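Local coordinates for protein endoglucanase (Uncultured bacterium, PDB 3X17) that hydrolyses internal beta-1,4-glucosidic bonds of cellulose as a family 9 glycoside hydrolase with an (alpha/alpha)6 barrel and an N-terminal Ig-like domain, at residues Y183-A188 against T272-K277; A281-A286 against V345-V350; R340-V345 against V377-L382. All blocks are in the same frame, centred on the assembly; numbering follows the deposited sequence.

Interaction 1 of 3, residues Y183-A188 against T272-K277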
# COMPACT_ATOMS: atom_id res chain seq x y z
N TYR A 183 -11.66 -5.59 8.28
CA TYR A 183 -10.71 -5.99 9.31
C TYR A 183 -10.12 -4.73 9.89
O TYR A 183 -9.61 -3.90 9.15
CB TYR A 183 -9.59 -6.80 8.70
CG TYR A 183 -10.01 -8.04 7.98
CD1 TYR A 183 -10.34 -7.99 6.64
CD2 TYR A 183 -9.90 -9.29 8.60
CE1 TYR A 183 -10.59 -9.13 5.93
CE2 TYR A 183 -10.13 -10.46 7.89
CZ TYR A 183 -10.53 -10.37 6.57
OH TYR A 183 -10.80 -11.52 5.85
N VAL A 184 -10.20 -4.56 11.20
CA VAL A 184 -9.73 -3.32 11.79
C VAL A 184 -8.21 -3.13 11.63
O VAL A 184 -7.71 -1.99 11.56
CB VAL A 184 -10.10 -3.24 13.27
CG1 VAL A 184 -9.24 -2.16 13.95
CG2 VAL A 184 -11.57 -2.87 13.42
N THR A 185 -7.48 -4.24 11.50
CA THR A 185 -6.04 -4.22 11.63
C THR A 185 -5.42 -3.60 10.37
O THR A 185 -4.51 -2.78 10.45
CB THR A 185 -5.49 -5.67 11.90
OG1 THR A 185 -6.17 -6.23 13.04
CG2 THR A 185 -3.98 -5.65 12.17
N THR A 186 -6.03 -3.88 9.22
CA THR A 186 -5.60 -3.28 7.96
C THR A 186 -6.28 -1.94 7.70
O THR A 186 -5.68 -1.05 7.12
CB THR A 186 -5.89 -4.22 6.76
OG1 THR A 186 -7.20 -4.78 6.92
CG2 THR A 186 -4.85 -5.37 6.67
N THR A 187 -7.55 -1.83 8.07
CA THR A 187 -8.31 -0.60 7.86
C THR A 187 -7.65 0.57 8.56
O THR A 187 -7.56 1.65 8.00
CB THR A 187 -9.80 -0.70 8.33
OG1 THR A 187 -10.50 -1.62 7.49
CG2 THR A 187 -10.54 0.69 8.20
N ALA A 188 -7.20 0.34 9.79
CA ALA A 188 -6.60 1.42 10.57
C ALA A 188 -5.24 1.86 10.02
O ALA A 188 -5.03 3.05 9.79
CB ALA A 188 -6.52 1.03 12.06
N THR A 272 -6.32 -5.49 21.81
CA THR A 272 -5.63 -4.26 22.19
C THR A 272 -4.83 -3.64 21.04
O THR A 272 -4.80 -2.43 20.94
CB THR A 272 -4.72 -4.44 23.42
OG1 THR A 272 -3.90 -5.61 23.24
CG2 THR A 272 -5.58 -4.63 24.67
N GLN A 273 -4.18 -4.44 20.19
CA GLN A 273 -3.54 -3.87 18.98
C GLN A 273 -4.51 -3.11 18.08
O GLN A 273 -4.18 -2.04 17.57
CB GLN A 273 -2.71 -4.91 18.18
CG GLN A 273 -3.50 -6.10 17.63
CD GLN A 273 -3.90 -5.93 16.17
OE1 GLN A 273 -3.72 -4.85 15.57
NE2 GLN A 273 -4.49 -6.98 15.59
N ASP A 274 -5.70 -3.67 17.87
CA ASP A 274 -6.71 -2.99 17.08
C ASP A 274 -7.14 -1.71 17.79
O ASP A 274 -7.39 -0.69 17.14
CB ASP A 274 -7.92 -3.89 16.80
CG ASP A 274 -7.62 -4.99 15.79
OD1 ASP A 274 -7.14 -4.66 14.68
OD2 ASP A 274 -7.91 -6.19 16.08
N THR A 275 -7.30 -1.79 19.11
CA THR A 275 -7.76 -0.65 19.87
C THR A 275 -6.73 0.52 19.73
O THR A 275 -7.09 1.67 19.44
CB THR A 275 -7.98 -1.05 21.36
OG1 THR A 275 -8.98 -2.08 21.43
CG2 THR A 275 -8.41 0.13 22.18
N ALA A 276 -5.45 0.16 19.80
CA ALA A 276 -4.36 1.16 19.71
C ALA A 276 -4.18 1.67 18.26
O ALA A 276 -4.07 2.88 18.04
CB ALA A 276 -3.05 0.52 20.22
N LYS A 277 -4.22 0.78 17.28
CA LYS A 277 -4.22 1.22 15.88
C LYS A 277 -5.35 2.20 15.57
O LYS A 277 -5.13 3.23 14.96
CB LYS A 277 -4.32 0.05 14.91
CG LYS A 277 -3.02 -0.73 14.68
CD LYS A 277 -3.33 -2.00 13.89
CE LYS A 277 -2.09 -2.70 13.37
NZ LYS A 277 -1.56 -3.64 14.41
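Thr-185 and the pair Gln-273 and Asp-274 make the polar part of this contact. The hydroxyl OG1 of Thr-185 donates to OD1 of Asp-274 at 2.5 Å, unusually short and perhaps not exact, and accepts from the amide NE2 of Gln-273 at 3.1 Å. The bond from NE2 is fairly straight (N-H...O 154°), with OG1 tilted a little from the amide plane. Gln-273 gets there with its chain bent at chi2 (97°), and its OE1 takes NZ of Lys-277 from above the carbonyl plane at 2.7 Å. The same NZ forms a salt bridge with Asp-339, while OD2 of Asp-274 is held by His-245.

The apolar part flanks these bonds. CG1 of Val-184 lies against the Asp-274 side chain, 3.6 Å from its CB; CG2 of Thr-185 touches CE of Lys-277 at 3.7 Å; and one turn on, CB of Ala-188 meets CB of Lys-277, also at 3.7 Å.

The two helices run nearly parallel, 20° apart, each in its first turns. Strand 243-249 packs on both beginnings through Val-243 and His-245, helix 294-312 covers Thr-275, and helix 337-351 lies beside Lys-277 through Trp-342.

Interaction 2 of 3, residues A281-A286 against V345-V350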
# COMPACT_ATOMS: atom_id res chain seq x y z
N ALA A 281 -4.99 6.15 14.37
CA ALA A 281 -5.53 6.67 13.11
C ALA A 281 -6.50 7.80 13.37
O ALA A 281 -6.44 8.84 12.71
CB ALA A 281 -6.18 5.56 12.30
N TRP A 282 -7.36 7.61 14.38
CA TRP A 282 -8.30 8.65 14.79
C TRP A 282 -7.58 9.92 15.27
O TRP A 282 -8.07 11.02 15.06
CB TRP A 282 -9.18 8.17 15.94
CG TRP A 282 -10.24 7.21 15.55
CD1 TRP A 282 -10.95 7.18 14.38
CD2 TRP A 282 -10.75 6.14 16.36
NE1 TRP A 282 -11.82 6.12 14.38
CE2 TRP A 282 -11.76 5.50 15.60
CE3 TRP A 282 -10.41 5.63 17.62
CZ2 TRP A 282 -12.46 4.39 16.08
CZ3 TRP A 282 -11.10 4.50 18.09
CH2 TRP A 282 -12.12 3.91 17.34
N ALA A 283 -6.55 9.76 16.09
CA ALA A 283 -5.80 10.94 16.56
C ALA A 283 -5.12 11.67 15.40
O ALA A 283 -5.07 12.90 15.38
CB ALA A 283 -4.78 10.56 17.61
N MET A 284 -4.55 10.92 14.45
CA MET A 284 -4.13 11.53 13.19
C MET A 284 -5.24 12.33 12.49
O MET A 284 -4.98 13.37 11.94
CB MET A 284 -3.55 10.49 12.24
CG MET A 284 -2.17 10.04 12.64
SD MET A 284 -1.66 8.61 11.67
CE MET A 284 -1.13 9.44 10.17
N ALA A 285 -6.44 11.76 12.40
CA ALA A 285 -7.52 12.41 11.66
C ALA A 285 -7.94 13.67 12.39
O ALA A 285 -8.37 14.65 11.77
CB ALA A 285 -8.71 11.47 11.51
N ALA A 286 -7.86 13.62 13.72
CA ALA A 286 -8.21 14.78 14.53
C ALA A 286 -7.32 15.97 14.15
O ALA A 286 -7.79 17.10 14.09
CB ALA A 286 -8.08 14.45 16.02
N VAL A 345 2.14 8.48 20.46
CA VAL A 345 2.68 9.59 19.66
C VAL A 345 1.57 10.46 19.09
O VAL A 345 1.55 11.66 19.31
CB VAL A 345 3.60 9.07 18.51
CG1 VAL A 345 3.95 10.20 17.54
CG2 VAL A 345 4.88 8.46 19.10
N GLU A 346 0.63 9.84 18.36
CA GLU A 346 -0.42 10.61 17.67
C GLU A 346 -1.32 11.39 18.64
O GLU A 346 -1.69 12.54 18.40
CB GLU A 346 -1.26 9.70 16.77
CG GLU A 346 -0.44 8.89 15.78
CD GLU A 346 0.40 9.75 14.83
OE1 GLU A 346 0.26 10.99 14.82
OE2 GLU A 346 1.15 9.17 14.01
N LEU A 347 -1.65 10.77 19.77
CA LEU A 347 -2.42 11.46 20.79
C LEU A 347 -1.62 12.61 21.41
O LEU A 347 -2.18 13.68 21.67
CB LEU A 347 -2.91 10.47 21.87
CG LEU A 347 -4.21 9.76 21.46
CD1 LEU A 347 -4.42 8.45 22.22
CD2 LEU A 347 -5.38 10.71 21.66
N TRP A 348 -0.36 12.35 21.73
CA TRP A 348 0.56 13.39 22.20
C TRP A 348 0.62 14.57 21.23
O TRP A 348 0.60 15.74 21.65
CB TRP A 348 1.97 12.84 22.43
CG TRP A 348 2.92 13.92 22.88
CD1 TRP A 348 2.77 14.74 23.98
CD2 TRP A 348 4.08 14.40 22.19
NE1 TRP A 348 3.79 15.66 24.02
CE2 TRP A 348 4.60 15.49 22.93
CE3 TRP A 348 4.77 13.97 21.05
CZ2 TRP A 348 5.76 16.15 22.57
CZ3 TRP A 348 5.92 14.65 20.68
CH2 TRP A 348 6.40 15.73 21.44
N VAL A 349 0.70 14.27 19.93
CA VAL A 349 0.91 15.29 18.90
C VAL A 349 -0.28 16.22 18.82
O VAL A 349 -0.09 17.43 18.71
CB VAL A 349 1.15 14.69 17.48
CG1 VAL A 349 1.00 15.77 16.41
CG2 VAL A 349 2.52 14.05 17.39
N VAL A 350 -1.50 15.68 18.87
CA VAL A 350 -2.71 16.53 18.75
C VAL A 350 -3.19 17.18 20.07
O VAL A 350 -3.83 18.24 20.05
CB VAL A 350 -3.88 15.76 18.04
CG1 VAL A 350 -4.39 14.59 18.89
CG2 VAL A 350 -5.02 16.72 17.61
O HOH W 1 -2.27 13.75 15.90
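Ala-283 faces Leu-347 where the two helices run almost parallel, their axes 8.2 Å apart and crossing at 22°. This close approach suits the small residue at its middle: CB of Ala-283 sits 3.7 Å from CB of Glu-346 and 4.0 Å from CG of Leu-347. Val-350 continues the apolar seam one turn on, its CG2 lying 4.1 Å from CB of Ala-286 while CG1 leans toward Ala-283.

On another side of the seam Met-284 and Glu-346 run obliquely past each other. Glu-346 is bent at chi2 (-59°), which folds its carboxylate back beside the thioether chain, where CD lies 3.4 Å from CG of Met-284. The buried carboxylate is paired from outside, by a salt bridge from OE1 to Arg-287; OE2 has a weak bond from Trp-342 and lies close to the carboxylate of Asp-386. A water bridges the backbones, donating to O of Ala-283 at 3.0 Å and to O of Glu-346 at 2.8 Å, and so gives each helical carbonyl a further partner in the interface.

Such near-parallel packing, alanines on one helix against larger side chains on the other, joins helices 272-288 and 337-351 within the (alpha/alpha)6 barrel of the family 9 catalytic domain.

Interaction 3 of 3, residues R340-V345 against V377-L382. With CA (calcium ion), chain E.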
# COMPACT_ATOMS: atom_id res chain seq x y z
N ARG A 340 0.73 0.52 20.53
CA ARG A 340 0.55 1.50 21.62
C ARG A 340 1.50 2.70 21.50
O ARG A 340 1.09 3.84 21.72
CB ARG A 340 0.71 0.88 23.01
CG ARG A 340 -0.29 -0.20 23.35
CD ARG A 340 0.02 -0.83 24.72
NE ARG A 340 -0.83 -1.97 25.03
CZ ARG A 340 -1.69 -2.03 26.05
NH1 ARG A 340 -1.82 -1.01 26.88
NH2 ARG A 340 -2.41 -3.12 26.22
N PHE A 341 2.76 2.43 21.19
CA PHE A 341 3.71 3.53 20.92
C PHE A 341 3.10 4.51 19.91
O PHE A 341 3.00 5.73 20.16
CB PHE A 341 5.02 2.94 20.38
CG PHE A 341 5.99 3.97 19.82
CD1 PHE A 341 6.82 4.69 20.66
CD2 PHE A 341 6.04 4.22 18.45
CE1 PHE A 341 7.74 5.60 20.16
CE2 PHE A 341 6.97 5.12 17.93
CZ PHE A 341 7.78 5.85 18.81
N TRP A 342 2.63 3.96 18.78
CA TRP A 342 2.12 4.80 17.69
C TRP A 342 0.91 5.61 18.15
O TRP A 342 0.82 6.81 17.90
CB TRP A 342 1.77 3.93 16.49
CG TRP A 342 1.07 4.67 15.38
CD1 TRP A 342 1.37 5.91 14.91
CD2 TRP A 342 0.11 4.11 14.48
NE1 TRP A 342 0.58 6.20 13.82
CE2 TRP A 342 -0.21 5.11 13.54
CE3 TRP A 342 -0.59 2.90 14.44
CZ2 TRP A 342 -1.23 4.96 12.59
CZ3 TRP A 342 -1.63 2.75 13.52
CH2 TRP A 342 -1.92 3.77 12.59
N ALA A 343 0.01 4.97 18.87
CA ALA A 343 -1.15 5.67 19.42
C ALA A 343 -0.73 6.77 20.39
O ALA A 343 -1.23 7.89 20.31
CB ALA A 343 -2.13 4.66 20.08
N ALA A 344 0.19 6.44 21.31
CA ALA A 344 0.76 7.47 22.20
C ALA A 344 1.32 8.70 21.48
O ALA A 344 0.99 9.83 21.82
CB ALA A 344 1.81 6.87 23.16
N VAL A 345 2.14 8.48 20.46
CA VAL A 345 2.68 9.59 19.66
C VAL A 345 1.57 10.46 19.09
O VAL A 345 1.55 11.66 19.31
CB VAL A 345 3.60 9.07 18.51
CG1 VAL A 345 3.95 10.20 17.54
CG2 VAL A 345 4.88 8.46 19.10
N VAL A 377 1.34 -5.41 11.06
CA VAL A 377 2.01 -5.93 12.26
C VAL A 377 2.63 -4.80 13.08
O VAL A 377 2.32 -4.62 14.28
CB VAL A 377 3.08 -6.97 11.90
CG1 VAL A 377 3.87 -7.40 13.13
CG2 VAL A 377 2.43 -8.20 11.23
N ASN A 378 3.47 -4.01 12.41
CA ASN A 378 4.23 -2.93 13.04
C ASN A 378 4.06 -1.62 12.28
O ASN A 378 4.56 -1.46 11.18
CB ASN A 378 5.71 -3.30 13.09
CG ASN A 378 6.55 -2.25 13.77
OD1 ASN A 378 6.09 -1.15 14.05
ND2 ASN A 378 7.81 -2.58 13.99
N PRO A 379 3.22 -0.73 12.80
CA PRO A 379 2.96 0.55 12.14
C PRO A 379 3.83 1.68 12.74
O PRO A 379 3.62 2.86 12.44
CB PRO A 379 1.49 0.79 12.49
CG PRO A 379 1.36 0.26 13.83
CD PRO A 379 2.23 -1.01 13.86
N ALA A 380 4.75 1.34 13.63
CA ALA A 380 5.36 2.36 14.48
C ALA A 380 6.24 3.39 13.73
O ALA A 380 6.53 4.43 14.29
CB ALA A 380 6.14 1.71 15.65
N ALA A 381 6.62 3.12 12.47
CA ALA A 381 7.40 4.11 11.72
C ALA A 381 6.65 5.43 11.59
O ALA A 381 7.27 6.50 11.53
CB ALA A 381 7.78 3.59 10.35
N LEU A 382 5.32 5.35 11.49
CA LEU A 382 4.50 6.56 11.44
C LEU A 382 4.62 7.35 12.75
O LEU A 382 4.54 8.58 12.78
CB LEU A 382 3.04 6.21 11.19
CG LEU A 382 2.65 5.53 9.87
CD1 LEU A 382 1.17 5.08 9.85
CD2 LEU A 382 2.92 6.41 8.64
CA CA E . 1.79 -4.93 16.61
O HOH W 2 4.07 -5.92 16.52
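Trp-342 spreads its indole along the turn at Pro-379 and the start of helix 381-390. CB, the root of the side chain, lies over the backbone at CA of Ala-380, 4.4 Å away. CG stands anti to the backbone N (chi1 173°), which carries the ring across to residues 379-382. CE3 is pressed by CG of Pro-379 at 3.3 Å, and CB of the proline sits over one face of the indole, offset toward the rim, reaching CZ3 as well. On the pyrrole side NE1 lies 3.6 Å from CB of Leu-382, and farther out CZ2 meets CD1 of the same leucine, also at 3.6 Å. A glycine in place of Trp-342 would probably leave Pro-379 and Leu-382 without the surface they pack on and open a gap between helix 337-351 and the start of helix 381-390.

Phe-341 adds a smaller patch: its CD2 touches CB of Ala-380 at 3.8 Å, and O of Ala-380 lies at the ring edge.

The turn itself is an Asx turn, OD1 of Asn-378 accepting from N of Ala-380 at 2.9 Å. Just before it, O of Val-377 binds calcium at 2.4 Å, alongside a water, the side chains of Asp-333, Asp-338 and Asp-339 and O of Asp-335, a site that ties this loop to the beginning of helix 337-351.

In the fold
All three contacts are buried in the catalytic domain and follow one another through neighbouring helices. Helix 272-288 serves interaction 1 with its first turns and interaction 2 farther along; helix 337-351 serves interactions 2 and 3 on successive turns. Interaction 1 is the polar one, a network of hydroxyl, amide and carboxylate, whereas interaction 2 is mainly apolar, with a water between backbones, one buried carboxylate paired outside it and a partly exposed Val-350. Interaction 3 sets two aromatic side chains against a turn and the first residues of helix 381-390. Its calcium site reaches interaction 1, since the ligand Asp-339 also pairs with Lys-277. Trp-342 touches both Lys-277 and Met-284, joining the three.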